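Local coordinates for protein alpha-rhamnosidase (PDB 6I60) that probably hydrolyses alpha-L-rhamnosides, releasing terminal non-reducing alpha-L-rhamnose residues, at residues Leu723-Leu728 with Arg765-Val770; His753-Asp758 with Asp777-Lys782. All coordinates share one frame; numbering follows the deposited sequence.

Contact 1: residues Leu723-Leu728 with Arg765-Val770; sequences LNTLPL and RYIFDV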
# COMPACT_ATOMS: atom_id res chain seq x y z
N LEU A 723 0.88 15.65 24.53
CA LEU A 723 1.96 15.56 25.51
C LEU A 723 1.79 14.40 26.49
O LEU A 723 2.74 14.07 27.19
CB LEU A 723 2.07 16.87 26.29
CG LEU A 723 2.70 18.06 25.55
CD1 LEU A 723 2.39 19.37 26.26
CD2 LEU A 723 4.20 17.87 25.40
N ASN A 724 0.61 13.78 26.55
CA ASN A 724 0.35 12.75 27.54
C ASN A 724 0.09 11.37 26.97
O ASN A 724 0.45 10.38 27.62
CB ASN A 724 -0.85 13.16 28.42
CG ASN A 724 -0.44 13.97 29.63
OD1 ASN A 724 0.74 14.04 29.98
ND2 ASN A 724 -1.42 14.59 30.28
N THR A 725 -0.52 11.26 25.78
CA THR A 725 -0.76 9.94 25.21
C THR A 725 0.53 9.27 24.76
O THR A 725 0.62 8.03 24.78
CB THR A 725 -1.73 10.03 24.03
OG1 THR A 725 -1.07 10.62 22.90
CG2 THR A 725 -2.95 10.85 24.39
N LEU A 726 1.53 10.06 24.37
CA LEU A 726 2.76 9.46 23.83
C LEU A 726 3.56 8.74 24.91
O LEU A 726 3.89 7.55 24.70
CB LEU A 726 3.59 10.54 23.11
CG LEU A 726 3.34 10.66 21.61
CD1 LEU A 726 1.96 11.23 21.34
CD2 LEU A 726 4.41 11.51 20.95
N PRO A 727 3.91 9.34 26.05
CA PRO A 727 4.61 8.56 27.09
C PRO A 727 3.74 7.48 27.70
O PRO A 727 4.29 6.50 28.23
CB PRO A 727 5.00 9.62 28.13
CG PRO A 727 4.01 10.71 27.94
CD PRO A 727 3.72 10.74 26.47
N LEU A 728 2.41 7.61 27.65
CA LEU A 728 1.53 6.56 28.15
C LEU A 728 1.40 5.40 27.18
O LEU A 728 1.04 4.29 27.60
CB LEU A 728 0.14 7.14 28.44
CG LEU A 728 -0.07 7.75 29.83
CD1 LEU A 728 -1.34 8.59 29.86
CD2 LEU A 728 -0.11 6.67 30.90
N ARG A 765 -2.89 8.52 16.21
CA ARG A 765 -2.63 7.11 16.01
C ARG A 765 -2.50 6.34 17.32
O ARG A 765 -2.71 5.12 17.33
CB ARG A 765 -1.36 6.94 15.16
CG ARG A 765 -1.11 5.52 14.67
CD ARG A 765 0.18 4.97 15.25
NE ARG A 765 0.33 3.54 15.01
CZ ARG A 765 -0.15 2.59 15.82
NH1 ARG A 765 -0.82 2.92 16.91
NH2 ARG A 765 0.04 1.31 15.52
N TYR A 766 -2.18 7.02 18.42
CA TYR A 766 -1.96 6.36 19.70
C TYR A 766 -3.03 6.64 20.75
O TYR A 766 -3.12 5.89 21.72
CB TYR A 766 -0.60 6.75 20.28
CG TYR A 766 0.58 6.52 19.36
CD1 TYR A 766 1.02 5.24 19.08
CD2 TYR A 766 1.26 7.59 18.79
CE1 TYR A 766 2.10 5.02 18.24
CE2 TYR A 766 2.34 7.38 17.95
CZ TYR A 766 2.76 6.10 17.68
OH TYR A 766 3.83 5.89 16.84
N ILE A 767 -3.83 7.69 20.58
CA ILE A 767 -4.71 8.12 21.66
C ILE A 767 -5.82 7.10 21.91
O ILE A 767 -6.18 6.84 23.06
CB ILE A 767 -5.29 9.52 21.35
CG1 ILE A 767 -6.23 9.97 22.48
CG2 ILE A 767 -6.01 9.53 20.01
CD1 ILE A 767 -6.20 11.46 22.74
N PHE A 768 -6.36 6.49 20.85
CA PHE A 768 -7.45 5.55 21.03
C PHE A 768 -6.98 4.28 21.73
O PHE A 768 -7.69 3.72 22.57
CB PHE A 768 -8.09 5.21 19.68
CG PHE A 768 -8.77 6.37 19.03
CD1 PHE A 768 -10.04 6.75 19.43
CD2 PHE A 768 -8.14 7.09 18.03
CE1 PHE A 768 -10.67 7.83 18.84
CE2 PHE A 768 -8.77 8.16 17.43
CZ PHE A 768 -10.04 8.53 17.83
N ASP A 769 -5.77 3.82 21.40
CA ASP A 769 -5.23 2.63 22.06
C ASP A 769 -4.84 2.90 23.50
O ASP A 769 -4.92 2.00 24.35
CB ASP A 769 -4.03 2.09 21.27
CG ASP A 769 -4.44 1.44 19.96
OD1 ASP A 769 -5.41 0.66 19.96
OD2 ASP A 769 -3.78 1.71 18.94
N VAL A 770 -4.42 4.13 23.81
CA VAL A 770 -4.03 4.46 25.18
C VAL A 770 -5.23 4.40 26.11
O VAL A 770 -5.18 3.78 27.18
CB VAL A 770 -3.35 5.84 25.23
CG1 VAL A 770 -3.42 6.42 26.64
CG2 VAL A 770 -1.90 5.74 24.78
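In the mainly helical six-hairpin glycosidase domain, T725 on helix 722-729 meets I767 and V770 on helix 761-773. The two segments' axes cross at 68° and come within 8.9 Å, so the contact is concentrated on a few side chains. The backbones come nearest at T725 and I767, with CA atoms 5.6 Å apart. With T725 OG1 between the backbone N and the carbonyl carbon (chi1 72°), the methyl CG2 is left beside the N and anti to the carbonyl carbon, and it reaches I767 CD1 at 3.7 Å. I767 CG1 also borders this methyl, 3.9 Å from T725 CG2. One turn further along helix 761-773, the two branches of V770 divide their work. CG2 of V770 rests against the carbonyl O of T725 at 3.4 Å, whereas V770 CG1 packs on L728 CB at 4.1 Å. Helix 738-750 flanks the same surface through L745, which touches T725, and V738, which touches L728. No hydrogen bond or salt bridge spans the interface; the charges of R765 and D769 are paired with E515 and R832, respectively. The two helices are therefore held here by buried van der Waals contact, which depends on complementary shape.

Contact 2: residues His753-Asp758 with Asp777-Lys782; sequences HDYHLD and DEVAYK
The ring of Y755 in the loop 753-758 carries K782 over one face and meets V779 at its edge, both on the first turns of helix 777-784, and these three residues account for the whole contact. K782 supplies the aliphatic cover: its CD sits over the ring centre, 3.9 Å from the Y755 centroid, in a CH-pi contact. Nearer the backbone, K782 CB touches Y755 CD2 at 3.5 Å. A bend at chi3 (69°) keeps the lysine chain over the ring, and its NZ stands 4.7 Å from the Y755 centroid, 24° off the ring normal, as a cation-pi pair. V779 contributes at the rim: its CG1 meets Y755 CE2 at 4.0 Å, while its carbonyl O lies near the ring plane, 3.9 Å from Y755 CD2. A serine here removes the ring, which would probably leave the ammonium group of K782 without its cation-pi partner, its chain freer to swing, and V779 CG1 without a neighbour. Both D754 and Y755 have left-handed backbone conformations, and the resulting turn is braced by H756 ND1, which donates to H753 O at 3.0 Å. I750 of helix 738-750 also touches Y755, and V779 packs on L746, I749 and I750. On the side of helix 777-784 facing away from the loop, A780 leans on L771 of helix 761-773.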
# COMPACT_ATOMS: atom_id res chain seq x y z
N HIS A 753 -12.30 19.56 26.44
CA HIS A 753 -12.59 19.42 25.02
C HIS A 753 -13.90 18.70 24.72
O HIS A 753 -14.27 18.60 23.54
CB HIS A 753 -11.44 18.69 24.31
CG HIS A 753 -10.25 19.56 24.06
ND1 HIS A 753 -9.27 19.77 25.00
CD2 HIS A 753 -9.90 20.30 22.97
CE1 HIS A 753 -8.35 20.59 24.50
NE2 HIS A 753 -8.71 20.92 23.27
N ASP A 754 -14.61 18.20 25.74
CA ASP A 754 -15.93 17.59 25.56
C ASP A 754 -15.87 16.44 24.55
O ASP A 754 -16.61 16.41 23.57
CB ASP A 754 -16.96 18.64 25.15
CG ASP A 754 -18.39 18.12 25.26
OD1 ASP A 754 -18.71 17.46 26.27
OD2 ASP A 754 -19.18 18.38 24.33
N TYR A 755 -14.97 15.49 24.82
CA TYR A 755 -14.79 14.30 23.98
C TYR A 755 -14.45 14.68 22.54
O TYR A 755 -15.16 14.34 21.59
CB TYR A 755 -16.02 13.39 24.04
CG TYR A 755 -16.37 12.90 25.42
CD1 TYR A 755 -17.22 13.62 26.24
CD2 TYR A 755 -15.84 11.71 25.91
CE1 TYR A 755 -17.54 13.18 27.51
CE2 TYR A 755 -16.15 11.26 27.17
CZ TYR A 755 -17.00 11.99 27.97
OH TYR A 755 -17.32 11.54 29.23
N HIS A 756 -13.35 15.40 22.38
CA HIS A 756 -12.88 15.81 21.07
C HIS A 756 -11.37 15.69 21.01
O HIS A 756 -10.67 15.91 22.01
CB HIS A 756 -13.31 17.25 20.74
CG HIS A 756 -14.73 17.37 20.30
ND1 HIS A 756 -15.77 17.57 21.18
CD2 HIS A 756 -15.29 17.33 19.06
CE1 HIS A 756 -16.91 17.64 20.51
NE2 HIS A 756 -16.64 17.50 19.22
N LEU A 757 -10.86 15.33 19.83
CA LEU A 757 -9.43 15.17 19.65
C LEU A 757 -8.74 16.53 19.59
O LEU A 757 -9.20 17.44 18.89
CB LEU A 757 -9.15 14.39 18.36
CG LEU A 757 -9.50 12.90 18.37
CD1 LEU A 757 -9.39 12.33 16.97
CD2 LEU A 757 -8.61 12.15 19.32
N ASP A 758 -7.65 16.66 20.33
CA ASP A 758 -6.77 17.83 20.28
C ASP A 758 -5.38 17.41 19.83
O ASP A 758 -4.36 17.93 20.31
CB ASP A 758 -6.73 18.54 21.63
CG ASP A 758 -6.24 19.98 21.53
OD1 ASP A 758 -6.31 20.56 20.43
OD2 ASP A 758 -5.78 20.52 22.56
N ASP A 777 -12.36 2.61 27.34
CA ASP A 777 -12.83 2.49 25.97
C ASP A 777 -14.10 3.29 25.72
O ASP A 777 -14.39 3.62 24.57
CB ASP A 777 -13.05 1.02 25.60
CG ASP A 777 -13.79 0.25 26.69
OD1 ASP A 777 -14.25 0.88 27.67
OD2 ASP A 777 -13.91 -0.99 26.56
N GLU A 778 -14.87 3.60 26.77
CA GLU A 778 -16.07 4.41 26.59
C GLU A 778 -15.74 5.83 26.18
O GLU A 778 -16.48 6.45 25.41
CB GLU A 778 -16.91 4.40 27.87
CG GLU A 778 -17.39 3.02 28.30
CD GLU A 778 -18.51 2.49 27.42
OE1 GLU A 778 -19.13 3.30 26.69
OE2 GLU A 778 -18.78 1.27 27.46
N VAL A 779 -14.63 6.38 26.69
CA VAL A 779 -14.22 7.72 26.31
C VAL A 779 -13.79 7.75 24.84
O VAL A 779 -14.11 8.69 24.11
CB VAL A 779 -13.09 8.21 27.24
CG1 VAL A 779 -12.57 9.57 26.78
CG2 VAL A 779 -13.58 8.27 28.68
N ALA A 780 -13.07 6.72 24.40
CA ALA A 780 -12.62 6.67 23.01
C ALA A 780 -13.80 6.55 22.06
O ALA A 780 -13.81 7.17 20.99
CB ALA A 780 -11.64 5.52 22.82
N TYR A 781 -14.81 5.75 22.43
CA TYR A 781 -15.99 5.61 21.58
C TYR A 781 -16.75 6.92 21.47
O TYR A 781 -17.26 7.27 20.39
CB TYR A 781 -16.89 4.50 22.11
CG TYR A 781 -18.14 4.28 21.29
CD1 TYR A 781 -18.12 3.51 20.14
CD2 TYR A 781 -19.35 4.85 21.67
CE1 TYR A 781 -19.26 3.31 19.39
CE2 TYR A 781 -20.50 4.66 20.93
CZ TYR A 781 -20.45 3.88 19.79
OH TYR A 781 -21.58 3.68 19.04
N LYS A 782 -16.86 7.67 22.58
CA LYS A 782 -17.56 8.95 22.54
C LYS A 782 -16.81 9.96 21.69
O LYS A 782 -17.44 10.87 21.13
CB LYS A 782 -17.75 9.48 23.96
CG LYS A 782 -18.97 8.91 24.67
CD LYS A 782 -19.47 9.84 25.77
CE LYS A 782 -20.07 11.11 25.19
NZ LYS A 782 -21.27 11.56 25.95

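Along the chain, helix 722-729 comes first, then helix 738-750, the loop carrying 753-758, and helices 761-773 and 777-784. Contact 1 brings 723-728 against 765-770, closing a span of 36 residues that includes helix 738-750; contact 2 closes a shorter one of 18 residues that includes all of helix 761-773. Each contact has one partner inside the other's span, so the two closures cross rather than nest. With centres 13 Å apart, they also touch directly: L757 of the loop packs on I767 and F768, and F768 meets the backbone of A780. Together they tie three helices and one interhelical loop into a continuous patch of the glycosidase domain.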